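Local coordinates for putative diflavin flavoprotein A 5 (Nostoc sp. PCC 7120, PDB 4FEK) that probably serves, as the metallo-beta-lactamase-like N-terminal part of a diflavin flavoprotein, in passing electrons from NADH to oxygen, which is reduced to water, at residues Pro58-Phe63 with Ser89-Pro94; Asn76-Asp81 with Ala103-Phe108; Tyr82-His87 with Ala158-Tyr163; Lys142-Lys147 with Thr162-Thr167. All blocks are in the same frame, centred on the assembly; numbering follows the deposited sequence.

Contact 1: residues Pro58-Phe63 with Ser89-Pro94. With PO4 (phosphate ion), chain E.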
loop_
_atom_site.group_PDB
_atom_site.type_symbol
_atom_site.label_atom_id
_atom_site.label_comp_id
_atom_site.label_asym_id
_atom_site.label_seq_id
_atom_site.Cartn_x
_atom_site.Cartn_y
_atom_site.Cartn_z
ATOM N N PRO A 58 -2.859 -4.167 -5.495
ATOM C CA PRO A 58 -4.007 -5.098 -5.555
ATOM C C PRO A 58 -3.995 -6.032 -4.329
ATOM O O PRO A 58 -2.915 -6.473 -3.928
ATOM C CB PRO A 58 -3.729 -5.930 -6.819
ATOM C CG PRO A 58 -2.723 -5.143 -7.617
ATOM C CD PRO A 58 -1.891 -4.401 -6.584
ATOM N N PRO A 59 -5.164 -6.316 -3.744
ATOM C CA PRO A 59 -5.255 -7.044 -2.467
ATOM C C PRO A 59 -5.004 -8.552 -2.560
ATOM O O PRO A 59 -4.837 -9.101 -3.659
ATOM C CB PRO A 59 -6.695 -6.794 -2.034
ATOM C CG PRO A 59 -7.430 -6.634 -3.353
ATOM C CD PRO A 59 -6.486 -5.845 -4.203
ATOM N N VAL A 60 -5.005 -9.213 -1.402
ATOM C CA VAL A 60 -4.772 -10.664 -1.316
ATOM C C VAL A 60 -5.912 -11.454 -1.933
ATOM O O VAL A 60 -6.982 -10.891 -2.189
ATOM C CB VAL A 60 -4.619 -11.123 0.143
ATOM C CG1 VAL A 60 -3.412 -10.437 0.788
ATOM C CG2 VAL A 60 -5.898 -10.854 0.924
ATOM N N GLU A 61 -5.693 -12.762 -2.135
ATOM C CA GLU A 61 -6.688 -13.627 -2.794
ATOM C C GLU A 61 -8.078 -13.526 -2.164
ATOM O O GLU A 61 -9.102 -13.607 -2.853
ATOM C CB GLU A 61 -6.230 -15.101 -2.830
ATOM C CG GLU A 61 -7.270 -16.032 -3.492
ATOM C CD GLU A 61 -6.739 -17.408 -3.846
ATOM O OE1 GLU A 61 -5.762 -17.860 -3.214
ATOM O OE2 GLU A 61 -7.305 -18.037 -4.768
ATOM N N SER A 62 -8.107 -13.310 -0.854
ATOM C CA SER A 62 -9.356 -13.302 -0.104
ATOM C C SER A 62 -10.327 -12.227 -0.605
ATOM O O SER A 62 -11.555 -12.391 -0.542
ATOM C CB SER A 62 -9.060 -13.114 1.388
ATOM O OG SER A 62 -10.262 -13.016 2.128
ATOM N N PHE A 63 -9.765 -11.138 -1.121
ATOM C CA PHE A 63 -10.539 -10.007 -1.641
ATOM C C PHE A 63 -10.539 -9.966 -3.180
ATOM O O PHE A 63 -11.123 -9.063 -3.782
ATOM C CB PHE A 63 -9.913 -8.705 -1.164
ATOM C CG PHE A 63 -10.238 -8.342 0.256
ATOM C CD1 PHE A 63 -11.553 -8.317 0.704
ATOM C CD2 PHE A 63 -9.225 -7.963 1.130
ATOM C CE1 PHE A 63 -11.852 -7.937 2.003
ATOM C CE2 PHE A 63 -9.522 -7.596 2.441
ATOM C CZ PHE A 63 -10.844 -7.582 2.865
ATOM N N SER A 89 4.163 -10.373 -1.492
ATOM C CA SER A 89 3.711 -11.513 -0.693
ATOM C C SER A 89 3.058 -12.543 -1.601
ATOM O O SER A 89 2.282 -12.182 -2.491
ATOM C CB SER A 89 2.709 -11.082 0.384
ATOM O OG SER A 89 3.377 -10.473 1.482
ATOM N N PRO A 90 3.371 -13.820 -1.375
ATOM C CA PRO A 90 2.833 -14.910 -2.192
ATOM C C PRO A 90 1.310 -14.992 -2.152
ATOM O O PRO A 90 0.725 -15.474 -3.119
ATOM C CB PRO A 90 3.490 -16.168 -1.600
ATOM C CG PRO A 90 4.108 -15.744 -0.322
ATOM C CD PRO A 90 4.398 -14.285 -0.427
ATOM N N ASN A 91 0.655 -14.508 -1.097
ATOM C CA ASN A 91 -0.805 -14.585 -1.109
ATOM C C ASN A 91 -1.465 -13.539 -2.037
ATOM O O ASN A 91 -2.686 -13.485 -2.159
ATOM C CB ASN A 91 -1.383 -14.546 0.302
ATOM C CG ASN A 91 -0.999 -13.287 1.038
ATOM O OD1 ASN A 91 -0.421 -12.373 0.447
ATOM N ND2 ASN A 91 -1.318 -13.225 2.333
ATOM N N ARG A 92 -0.651 -12.719 -2.699
ATOM C CA ARG A 92 -1.166 -11.790 -3.702
ATOM C C ARG A 92 -1.046 -12.367 -5.110
ATOM O O ARG A 92 -1.600 -11.808 -6.055
ATOM C CB ARG A 92 -0.405 -10.475 -3.658
ATOM C CG ARG A 92 -0.235 -9.917 -2.253
ATOM C CD ARG A 92 -1.194 -8.792 -1.998
ATOM N NE ARG A 92 -1.080 -8.272 -0.633
ATOM C CZ ARG A 92 -1.349 -7.021 -0.288
ATOM N NH1 ARG A 92 -1.729 -6.144 -1.219
ATOM N NH2 ARG A 92 -1.232 -6.644 0.980
ATOM N N ILE A 93 -0.300 -13.460 -5.244
ATOM C CA ILE A 93 -0.055 -14.048 -6.564
ATOM C C ILE A 93 -1.346 -14.344 -7.350
ATOM O O ILE A 93 -1.428 -14.004 -8.532
ATOM C CB ILE A 93 0.851 -15.295 -6.502
ATOM C CG1 ILE A 93 2.230 -14.921 -5.965
ATOM C CG2 ILE A 93 0.954 -15.956 -7.885
ATOM C CD1 ILE A 93 2.893 -13.833 -6.760
ATOM N N PRO A 94 -2.356 -14.973 -6.704
ATOM C CA PRO A 94 -3.586 -15.219 -7.476
ATOM C C PRO A 94 -4.231 -13.938 -8.024
ATOM O O PRO A 94 -4.750 -13.934 -9.141
ATOM C CB PRO A 94 -4.507 -15.904 -6.461
ATOM C CG PRO A 94 -3.542 -16.599 -5.509
ATOM C CD PRO A 94 -2.370 -15.670 -5.397
HETATM P P PO4 E . 0.036 -9.630 2.903
HETATM O O1 PO4 E . -0.304 -9.928 1.438
HETATM O O2 PO4 E . -0.241 -10.874 3.679
HETATM O O3 PO4 E . 1.500 -9.293 2.932
HETATM O O4 PO4 E . -0.852 -8.500 3.367
#
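Arg92 reaches across to the backbone of Pro58: its NH1 donates to Pro58 O over 3.0 Å, from above the carbonyl plane rather than along a lone pair. The side chain of Val60 crosses the same arginine at a slant, CG1 lying 3.5 Å from Arg92 NE, while Val60 N sits over one face of the guanidinium. A second bond joins the two segments directly, Glu61 N to Asn91 O at 3.1 Å, with the donor nearly along the C=O axis. Beyond it the extended side chain of Glu61 crosses the ring of Pro94 at about a right angle, OE1 coming within 3.4 Å of Pro94 CG.

The guanidinium edge also holds a phosphate, probably picked up from the crystallisation medium. Arg92 NE gives an almost straight bond to phosphate O1 (2.8 Å, 176°), and Arg92 NH2 adds one to phosphate O4 at 3.0 Å. Asn91 ND2 grips phosphate O2 at 2.9 Å and Ser89 OG donates to phosphate O3 at 2.6 Å. The bend at chi2 (-103°) directs the guanidinium between Pro58 and the phosphate, and the bond to Pro58 O should limit its rotation. His87 and Lys174 also bind the anion. In the H-x-E-x-D-H metal motif of flavodiiron proteins, Ser89, Asn91 and Arg92 replace Glu, Asp and the second His; of these four only His87 is kept. The phosphate probably sits where iron-binding relatives have their metal site.

Contact 2: residues Asn76-Asp81 with Ala103-Phe108; sequences NLKKLD and APQITF
Gln105 carries this contact, its amide set between the backbone and a lysine of residues 76-81. NE2 bonds to Leu80 O at 2.7 Å, in the carbonyl plane and on a lone pair, and also to Leu77 O at 3.0 Å, which lies within the plane of the glutamine amide. With NE2 bonded to two backbone carbonyls, the group has little freedom to turn. Its CG stands between the backbone N and the carbonyl carbon (chi1 83°), and the bend at chi2 brings the amide back over the 3-10 turn. On the other atom of the amide, Lys78 NZ donates to Gln105 OE1 at 3.0 Å from above the carbonyl plane; bends at chi2 and chi3 curl the lysine round to get there.

Leu80 is the apolar half: its CG meets Ile106 CG2 at 3.6 Å, the two side chains crossing at a slant. Asp81 contributes its carbonyl, which accepts from Thr107 N at 2.8 Å. A water donates to both Asp81 O and Gln105 O and accepts from Thr107 OG1.

The carbonyl of Asp81 thus starts the pairing of parallel strands 80-84 and 107-111, joined through helix 93-102 as a beta-alpha-beta unit; Leu100 of that helix covers Ile106, and Thr53 N, in strand 53-56 on the other side of strand 80-84, donates to Asp81 OD2.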
loop_
_atom_site.group_PDB
_atom_site.type_symbol
_atom_site.label_atom_id
_atom_site.label_comp_id
_atom_site.label_asym_id
_atom_site.label_seq_id
_atom_site.Cartn_x
_atom_site.Cartn_y
_atom_site.Cartn_z
ATOM N N ASN A 76 -11.012 0.852 -17.421
ATOM C CA ASN A 76 -10.980 -0.064 -18.545
ATOM C C ASN A 76 -9.674 -0.817 -18.455
ATOM O O ASN A 76 -8.604 -0.225 -18.620
ATOM C CB ASN A 76 -11.053 0.735 -19.859
ATOM C CG ASN A 76 -11.029 -0.143 -21.097
ATOM O OD1 ASN A 76 -10.748 -1.340 -21.034
ATOM N ND2 ASN A 76 -11.315 0.464 -22.248
ATOM N N LEU A 77 -9.747 -2.119 -18.197
ATOM C CA LEU A 77 -8.535 -2.892 -17.952
ATOM C C LEU A 77 -7.618 -2.942 -19.173
ATOM O O LEU A 77 -6.423 -3.213 -19.054
ATOM C CB LEU A 77 -8.858 -4.301 -17.439
ATOM C CG LEU A 77 -9.606 -4.347 -16.099
ATOM C CD1 LEU A 77 -9.476 -5.704 -15.449
ATOM C CD2 LEU A 77 -9.118 -3.282 -15.158
ATOM N N LYS A 78 -8.163 -2.665 -20.350
ATOM C CA LYS A 78 -7.315 -2.634 -21.533
ATOM C C LYS A 78 -6.476 -1.356 -21.582
ATOM O O LYS A 78 -5.529 -1.253 -22.352
ATOM C CB LYS A 78 -8.141 -2.826 -22.809
ATOM C CG LYS A 78 -8.601 -4.266 -22.997
ATOM C CD LYS A 78 -7.432 -5.236 -22.815
ATOM C CE LYS A 78 -6.420 -5.108 -23.957
ATOM N NZ LYS A 78 -5.154 -5.846 -23.696
ATOM N N LYS A 79 -6.822 -0.401 -20.730
ATOM C CA LYS A 79 -6.122 0.874 -20.645
ATOM C C LYS A 79 -5.121 0.909 -19.484
ATOM O O LYS A 79 -4.506 1.941 -19.204
ATOM C CB LYS A 79 -7.134 2.012 -20.483
ATOM C CG LYS A 79 -7.393 2.793 -21.759
ATOM C CD LYS A 79 -8.883 2.975 -22.022
ATOM C CE LYS A 79 -9.556 3.825 -20.954
ATOM N NZ LYS A 79 -11.010 4.003 -21.260
ATOM N N LEU A 80 -4.969 -0.218 -18.806
ATOM C CA LEU A 80 -4.122 -0.285 -17.633
ATOM C C LEU A 80 -2.664 -0.426 -18.070
ATOM O O LEU A 80 -2.341 -1.261 -18.917
ATOM C CB LEU A 80 -4.564 -1.469 -16.771
ATOM C CG LEU A 80 -3.788 -1.801 -15.511
ATOM C CD1 LEU A 80 -3.587 -0.553 -14.644
ATOM C CD2 LEU A 80 -4.546 -2.894 -14.755
ATOM N N ASP A 81 -1.781 0.394 -17.498
ATOM C CA ASP A 81 -0.368 0.404 -17.899
ATOM C C ASP A 81 0.552 -0.222 -16.844
ATOM O O ASP A 81 1.454 -1.020 -17.163
ATOM C CB ASP A 81 0.094 1.844 -18.161
ATOM C CG ASP A 81 -0.687 2.520 -19.287
ATOM O OD1 ASP A 81 -0.353 2.269 -20.458
ATOM O OD2 ASP A 81 -1.632 3.293 -19.002
ATOM N N ALA A 103 -5.446 -8.166 -18.286
ATOM C CA ALA A 103 -4.694 -7.032 -18.809
ATOM C C ALA A 103 -3.262 -7.461 -19.068
ATOM O O ALA A 103 -2.346 -7.109 -18.308
ATOM C CB ALA A 103 -4.730 -5.882 -17.823
ATOM N N PRO A 104 -3.058 -8.226 -20.146
ATOM C CA PRO A 104 -1.773 -8.889 -20.406
ATOM C C PRO A 104 -0.659 -7.898 -20.716
ATOM O O PRO A 104 0.513 -8.263 -20.665
ATOM C CB PRO A 104 -2.064 -9.763 -21.635
ATOM C CG PRO A 104 -3.581 -9.750 -21.792
ATOM C CD PRO A 104 -4.031 -8.457 -21.227
ATOM N N GLN A 105 -1.043 -6.666 -21.031
ATOM C CA GLN A 105 -0.105 -5.594 -21.349
ATOM C C GLN A 105 0.535 -4.894 -20.120
ATOM O O GLN A 105 1.461 -4.099 -20.275
ATOM C CB GLN A 105 -0.805 -4.540 -22.214
ATOM C CG GLN A 105 -1.624 -3.503 -21.434
ATOM C CD GLN A 105 -3.014 -3.990 -21.036
ATOM O OE1 GLN A 105 -3.422 -5.091 -21.383
ATOM N NE2 GLN A 105 -3.745 -3.159 -20.303
ATOM N N ILE A 106 0.049 -5.174 -18.914
ATOM C CA ILE A 106 0.538 -4.441 -17.735
ATOM C C ILE A 106 2.032 -4.597 -17.476
ATOM O O ILE A 106 2.645 -5.617 -17.805
ATOM C CB ILE A 106 -0.190 -4.850 -16.454
ATOM C CG1 ILE A 106 -0.054 -6.353 -16.228
ATOM C CG2 ILE A 106 -1.627 -4.461 -16.525
ATOM C CD1 ILE A 106 -0.819 -6.853 -14.989
ATOM N N THR A 107 2.613 -3.570 -16.867
ATOM C CA THR A 107 3.987 -3.659 -16.401
ATOM C C THR A 107 3.974 -3.564 -14.891
ATOM O O THR A 107 3.325 -2.693 -14.311
ATOM C CB THR A 107 4.886 -2.561 -17.000
ATOM O OG1 THR A 107 5.021 -2.798 -18.401
ATOM C CG2 THR A 107 6.280 -2.594 -16.356
ATOM N N PHE A 108 4.644 -4.519 -14.266
ATOM C CA PHE A 108 4.818 -4.517 -12.828
ATOM C C PHE A 108 5.936 -3.560 -12.444
ATOM O O PHE A 108 7.007 -3.554 -13.061
ATOM C CB PHE A 108 5.114 -5.934 -12.339
ATOM C CG PHE A 108 3.930 -6.837 -12.406
ATOM C CD1 PHE A 108 3.757 -7.701 -13.477
ATOM C CD2 PHE A 108 2.955 -6.780 -11.426
ATOM C CE1 PHE A 108 2.645 -8.516 -13.551
ATOM C CE2 PHE A 108 1.843 -7.587 -11.489
ATOM C CZ PHE A 108 1.685 -8.464 -12.557
HETATM O O HOH W 1 2.358 -1.413 -19.499
#

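Contact 3: residues Tyr82-His87 with Ala158-Tyr163; sequences YVILGH and AGLCTY. With PO4 (phosphate ion), chain E.
A single direct hydrogen bond, Leu160 N to Gly86 O at 2.8 Å, ties the loop after strand 80-84 to the start of strand 160-164, which belong with different sheets. The donor stands well above the carbonyl plane, 37° out of it, and the touching parts run 137° apart, so this is not regular strand pairing. Gly86 O also receives a CA-H...O contact from Gly159 CA at 3.3 Å. A water nearby donates to Leu85 O and Ala158 O (2.8 and 2.7 Å), making a second, indirect link.

Side chains close in around the join. In Leu160 a chi1 of 180° sends CG away from the backbone N, and CD2 comes within 3.5 Å of Leu85 O. Further along, Ile84 CG2 lies 3.7 Å from Thr162 OG1, approaching aslant; Leu146 and Phe148 of strand 145-150 touch Thr162.

His87 turns its ring away from Gly159 toward the pocket. There NE2 donates to phosphate O3 at 3.0 Å from the ring edge, while ND1 is bonded to Asp173, which should fix the ring's orientation; Trp156 meets the ring edge-to-face. Strands 80-84 and 160-164 come from the two opposed sheets of the metallo-beta-lactamase alpha-beta/beta-alpha sandwich, whose active site lies where loops leave the strands at one end, probably the site of the phosphate here.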
loop_
_atom_site.group_PDB
_atom_site.type_symbol
_atom_site.label_atom_id
_atom_site.label_comp_id
_atom_site.label_asym_id
_atom_site.label_seq_id
_atom_site.Cartn_x
_atom_site.Cartn_y
_atom_site.Cartn_z
ATOM N N TYR A 82 0.320 0.155 -15.591
ATOM C CA TYR A 82 1.216 -0.213 -14.506
ATOM C C TYR A 82 0.460 -0.747 -13.302
ATOM O O TYR A 82 -0.644 -0.289 -12.969
ATOM C CB TYR A 82 2.088 0.983 -14.067
ATOM C CG TYR A 82 2.900 1.592 -15.181
ATOM C CD1 TYR A 82 4.002 0.934 -15.706
ATOM C CD2 TYR A 82 2.564 2.825 -15.706
ATOM C CE1 TYR A 82 4.748 1.497 -16.742
ATOM C CE2 TYR A 82 3.293 3.390 -16.732
ATOM C CZ TYR A 82 4.381 2.728 -17.241
ATOM O OH TYR A 82 5.090 3.305 -18.265
ATOM N N VAL A 83 1.077 -1.737 -12.668
ATOM C CA VAL A 83 0.648 -2.256 -11.371
ATOM C C VAL A 83 1.861 -2.034 -10.442
ATOM O O VAL A 83 2.916 -2.653 -10.629
ATOM C CB VAL A 83 0.293 -3.763 -11.448
ATOM C CG1 VAL A 83 -0.057 -4.298 -10.076
ATOM C CG2 VAL A 83 -0.896 -3.981 -12.427
ATOM N N ILE A 84 1.715 -1.136 -9.474
ATOM C CA ILE A 84 2.815 -0.823 -8.550
ATOM C C ILE A 84 2.652 -1.581 -7.225
ATOM O O ILE A 84 1.568 -1.590 -6.632
ATOM C CB ILE A 84 2.904 0.673 -8.301
ATOM C CG1 ILE A 84 3.194 1.393 -9.630
ATOM C CG2 ILE A 84 3.968 0.989 -7.212
ATOM C CD1 ILE A 84 2.857 2.859 -9.633
ATOM N N LEU A 85 3.732 -2.216 -6.780
ATOM C CA LEU A 85 3.712 -3.052 -5.580
ATOM C C LEU A 85 4.461 -2.392 -4.438
ATOM O O LEU A 85 5.650 -2.061 -4.574
ATOM C CB LEU A 85 4.374 -4.390 -5.878
ATOM C CG LEU A 85 3.801 -5.183 -7.047
ATOM C CD1 LEU A 85 4.435 -6.552 -7.060
ATOM C CD2 LEU A 85 2.296 -5.273 -6.884
ATOM N N GLY A 86 3.799 -2.240 -3.295
ATOM C CA GLY A 86 4.465 -1.654 -2.138
ATOM C C GLY A 86 5.349 -2.675 -1.415
ATOM O O GLY A 86 6.144 -2.316 -0.553
ATOM N N HIS A 87 5.159 -3.952 -1.734
ATOM C CA HIS A 87 5.975 -5.063 -1.205
ATOM C C HIS A 87 5.536 -6.320 -1.935
ATOM O O HIS A 87 4.607 -6.252 -2.743
ATOM C CB HIS A 87 5.776 -5.243 0.308
ATOM C CG HIS A 87 4.463 -5.852 0.679
ATOM N ND1 HIS A 87 3.305 -5.116 0.788
ATOM C CD2 HIS A 87 4.125 -7.131 0.969
ATOM C CE1 HIS A 87 2.306 -5.914 1.121
ATOM N NE2 HIS A 87 2.783 -7.140 1.250
ATOM N N ALA A 158 11.423 -5.771 -0.201
ATOM C CA ALA A 158 10.981 -5.012 -1.362
ATOM C C ALA A 158 10.011 -3.889 -0.983
ATOM O O ALA A 158 9.266 -3.380 -1.832
ATOM C CB ALA A 158 10.329 -5.968 -2.391
ATOM N N GLY A 159 9.998 -3.519 0.295
ATOM C CA GLY A 159 9.166 -2.413 0.754
ATOM C C GLY A 159 9.412 -1.161 -0.059
ATOM O O GLY A 159 10.547 -0.801 -0.311
ATOM N N LEU A 160 8.338 -0.509 -0.500
ATOM C CA LEU A 160 8.469 0.632 -1.396
ATOM C C LEU A 160 7.369 1.627 -1.089
ATOM O O LEU A 160 6.206 1.232 -0.973
ATOM C CB LEU A 160 8.274 0.160 -2.856
ATOM C CG LEU A 160 8.359 1.191 -3.983
ATOM C CD1 LEU A 160 9.809 1.664 -4.124
ATOM C CD2 LEU A 160 7.885 0.576 -5.308
ATOM N N CYS A 161 7.733 2.896 -0.942
ATOM C CA CYS A 161 6.770 3.997 -0.917
ATOM C C CYS A 161 6.798 4.699 -2.270
ATOM O O CYS A 161 7.843 4.759 -2.914
ATOM C CB CYS A 161 7.130 5.018 0.177
ATOM S SG CYS A 161 6.817 4.421 1.856
ATOM N N THR A 162 5.650 5.225 -2.688
ATOM C CA THR A 162 5.531 5.923 -3.956
ATOM C C THR A 162 4.896 7.265 -3.694
ATOM O O THR A 162 3.938 7.348 -2.943
ATOM C CB THR A 162 4.608 5.174 -4.924
ATOM O OG1 THR A 162 5.052 3.826 -5.050
ATOM C CG2 THR A 162 4.628 5.863 -6.313
ATOM N N TYR A 163 5.441 8.315 -4.303
ATOM C CA TYR A 163 4.956 9.667 -4.065
ATOM C C TYR A 163 4.516 10.312 -5.384
ATOM O O TYR A 163 5.275 10.353 -6.339
ATOM C CB TYR A 163 6.062 10.490 -3.401
ATOM C CG TYR A 163 5.738 11.950 -3.153
ATOM C CD1 TYR A 163 4.890 12.330 -2.121
ATOM C CD2 TYR A 163 6.310 12.950 -3.932
ATOM C CE1 TYR A 163 4.614 13.676 -1.875
ATOM C CE2 TYR A 163 6.037 14.305 -3.699
ATOM C CZ TYR A 163 5.188 14.651 -2.669
ATOM O OH TYR A 163 4.915 15.978 -2.425
HETATM P P PO4 E . 0.036 -9.630 2.903
HETATM O O1 PO4 E . -0.304 -9.928 1.438
HETATM O O2 PO4 E . -0.241 -10.874 3.679
HETATM O O3 PO4 E . 1.500 -9.293 2.932
HETATM O O4 PO4 E . -0.852 -8.500 3.367
HETATM O O HOH W 2 8.023 -3.536 -4.278
#

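Contact 4: residues Lys142-Lys147 with Thr162-Thr167; sequences KGHVLK and TYDVQT
Thr162 brings its CG2 to 3.6 Å from Leu146 CG, an apolar touch on the face that Leu146 shares with Asp164. Tyr163 forms a hydrogen-bonded antiparallel pair with Lys147: its N donates to Lys147 O and its O accepts from Lys147 N, both at 2.8 Å and both in the carbonyl plane. Its phenol leads elsewhere, to the carbonyl of Gln223.

Asp164, with CG anti to its N (chi1 -180°), swings its carboxylate toward His144. His144 ND1 donates to Asp164 OD2 at 2.6 Å, almost straight (173°) and in the ring plane, meeting the syn lone pair of OD2; ring and carboxylate planes are 67° apart. The proximity would tend to polarise the ring, whose NE2 is bonded to Asn17. The strand pairs here belong to the beta hairpin of 145-150 and 160-164, with His144 just before it, in the sheet that also holds strand 169-173.

Val165 N continues the pairing by donating to Val145 O at 3.1 Å, and Val165 CG2 packs on Val145 CB at 3.6 Å. Val165 CG1 meets the extended chain of Lys147, which crosses it at about a right angle. Gln166 N donates to Asp164 OD1, closing an Asx turn, and Gln166 CG lies over one face of the His144 ring, 4.0 Å from the centroid. Thr167 CG2 approaches the ring edge, 3.6 Å from His144 CE1.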
loop_
_atom_site.group_PDB
_atom_site.type_symbol
_atom_site.label_atom_id
_atom_site.label_comp_id
_atom_site.label_asym_id
_atom_site.label_seq_id
_atom_site.Cartn_x
_atom_site.Cartn_y
_atom_site.Cartn_z
ATOM N N LYS A 142 -0.006 14.454 -17.236
ATOM C CA LYS A 142 -0.869 15.423 -16.551
ATOM C C LYS A 142 -0.311 15.911 -15.206
ATOM O O LYS A 142 -1.057 16.399 -14.339
ATOM C CB LYS A 142 -2.290 14.860 -16.398
ATOM C CG LYS A 142 -2.967 14.617 -17.746
ATOM C CD LYS A 142 -4.231 13.768 -17.621
ATOM C CE LYS A 142 -4.852 13.503 -18.998
ATOM N NZ LYS A 142 -6.236 12.923 -18.897
ATOM N N GLY A 143 1.000 15.764 -15.038
ATOM C CA GLY A 143 1.671 16.205 -13.835
ATOM C C GLY A 143 1.950 15.083 -12.853
ATOM O O GLY A 143 2.698 15.269 -11.898
ATOM N N HIS A 144 1.361 13.915 -13.092
ATOM C CA HIS A 144 1.488 12.793 -12.163
ATOM C C HIS A 144 2.812 12.085 -12.354
ATOM O O HIS A 144 2.875 11.010 -12.952
ATOM C CB HIS A 144 0.312 11.825 -12.294
ATOM C CG HIS A 144 -1.001 12.440 -11.930
ATOM N ND1 HIS A 144 -1.478 12.471 -10.635
ATOM C CD2 HIS A 144 -1.922 13.084 -12.687
ATOM C CE1 HIS A 144 -2.643 13.094 -10.615
ATOM N NE2 HIS A 144 -2.928 13.485 -11.846
ATOM N N VAL A 145 3.874 12.731 -11.885
ATOM C CA VAL A 145 5.192 12.131 -11.877
ATOM C C VAL A 145 5.346 11.391 -10.551
ATOM O O VAL A 145 5.177 11.974 -9.478
ATOM C CB VAL A 145 6.291 13.189 -12.005
ATOM C CG1 VAL A 145 7.662 12.525 -12.023
ATOM C CG2 VAL A 145 6.078 14.042 -13.257
ATOM N N LEU A 146 5.648 10.102 -10.632
ATOM C CA LEU A 146 5.813 9.270 -9.446
ATOM C C LEU A 146 7.271 9.191 -9.030
ATOM O O LEU A 146 8.124 8.838 -9.842
ATOM C CB LEU A 146 5.323 7.855 -9.744
ATOM C CG LEU A 146 3.861 7.549 -9.423
ATOM C CD1 LEU A 146 3.007 8.767 -9.547
ATOM C CD2 LEU A 146 3.345 6.399 -10.279
ATOM N N LYS A 147 7.552 9.516 -7.768
ATOM C CA LYS A 147 8.880 9.318 -7.189
ATOM C C LYS A 147 8.840 8.038 -6.361
ATOM O O LYS A 147 7.824 7.745 -5.739
ATOM C CB LYS A 147 9.255 10.502 -6.304
ATOM C CG LYS A 147 9.249 11.840 -7.057
ATOM C CD LYS A 147 9.955 12.936 -6.266
ATOM C CE LYS A 147 10.288 14.136 -7.155
ATOM N NZ LYS A 147 10.947 15.228 -6.379
ATOM N N THR A 162 5.650 5.225 -2.688
ATOM C CA THR A 162 5.531 5.923 -3.956
ATOM C C THR A 162 4.896 7.265 -3.694
ATOM O O THR A 162 3.938 7.348 -2.943
ATOM C CB THR A 162 4.608 5.174 -4.924
ATOM O OG1 THR A 162 5.052 3.826 -5.050
ATOM C CG2 THR A 162 4.628 5.863 -6.313
ATOM N N TYR A 163 5.441 8.315 -4.303
ATOM C CA TYR A 163 4.956 9.667 -4.065
ATOM C C TYR A 163 4.516 10.312 -5.384
ATOM O O TYR A 163 5.275 10.353 -6.339
ATOM C CB TYR A 163 6.062 10.490 -3.401
ATOM C CG TYR A 163 5.738 11.950 -3.153
ATOM C CD1 TYR A 163 4.890 12.330 -2.121
ATOM C CD2 TYR A 163 6.310 12.950 -3.932
ATOM C CE1 TYR A 163 4.614 13.676 -1.875
ATOM C CE2 TYR A 163 6.037 14.305 -3.699
ATOM C CZ TYR A 163 5.188 14.651 -2.669
ATOM O OH TYR A 163 4.915 15.978 -2.425
ATOM N N ASP A 164 3.282 10.795 -5.426
ATOM C CA ASP A 164 2.771 11.449 -6.627
ATOM C C ASP A 164 2.960 12.938 -6.421
ATOM O O ASP A 164 2.320 13.533 -5.578
ATOM C CB ASP A 164 1.301 11.096 -6.847
ATOM C CG ASP A 164 0.707 11.758 -8.105
ATOM O OD1 ASP A 164 1.289 12.731 -8.627
ATOM O OD2 ASP A 164 -0.367 11.298 -8.562
ATOM N N VAL A 165 3.871 13.523 -7.179
ATOM C CA VAL A 165 4.203 14.940 -6.985
ATOM C C VAL A 165 2.987 15.846 -7.244
ATOM O O VAL A 165 2.839 16.877 -6.597
ATOM C CB VAL A 165 5.414 15.375 -7.833
ATOM C CG1 VAL A 165 6.635 14.536 -7.475
ATOM C CG2 VAL A 165 5.109 15.246 -9.303
ATOM N N GLN A 166 2.089 15.432 -8.138
ATOM C CA GLN A 166 0.925 16.256 -8.473
ATOM C C GLN A 166 -0.049 16.420 -7.298
ATOM O O GLN A 166 -0.548 17.503 -7.031
ATOM C CB GLN A 166 0.178 15.675 -9.680
ATOM C CG GLN A 166 -1.081 16.442 -10.029
ATOM C CD GLN A 166 -0.778 17.860 -10.467
ATOM O OE1 GLN A 166 0.169 18.097 -11.222
ATOM N NE2 GLN A 166 -1.568 18.816 -9.984
ATOM N N THR A 167 -0.320 15.329 -6.601
ATOM C CA THR A 167 -1.324 15.332 -5.555
ATOM C C THR A 167 -0.692 15.370 -4.151
ATOM O O THR A 167 -1.394 15.541 -3.151
ATOM C CB THR A 167 -2.192 14.070 -5.666
ATOM O OG1 THR A 167 -1.377 12.915 -5.404
ATOM C CG2 THR A 167 -2.798 13.939 -7.075
#

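Contacts 1 and 3 meet at the phosphate, their centres 15 Å apart: one anion is bound by His87 of contact 3 and by Ser89, Asn91 and Arg92 of contact 1, all on the loop after strand 80-84, at the probable active site. Arg92 NH2 lies 3.6 Å from His87 CE1. Contact 2 is 17 Å from contact 3 (centres) but shares strand 80-84 with it, Val83 N standing 2.9 Å from Thr107 O as a probable hydrogen bond. Contacts 3 and 4 share strand 160-164, and Ile84 CD1 touches Leu146 CD2 at 3.6 Å between the two sheets. Contact 4 lies farthest from contact 1, about 26 Å between centres, on opposite sides of the chain's centre.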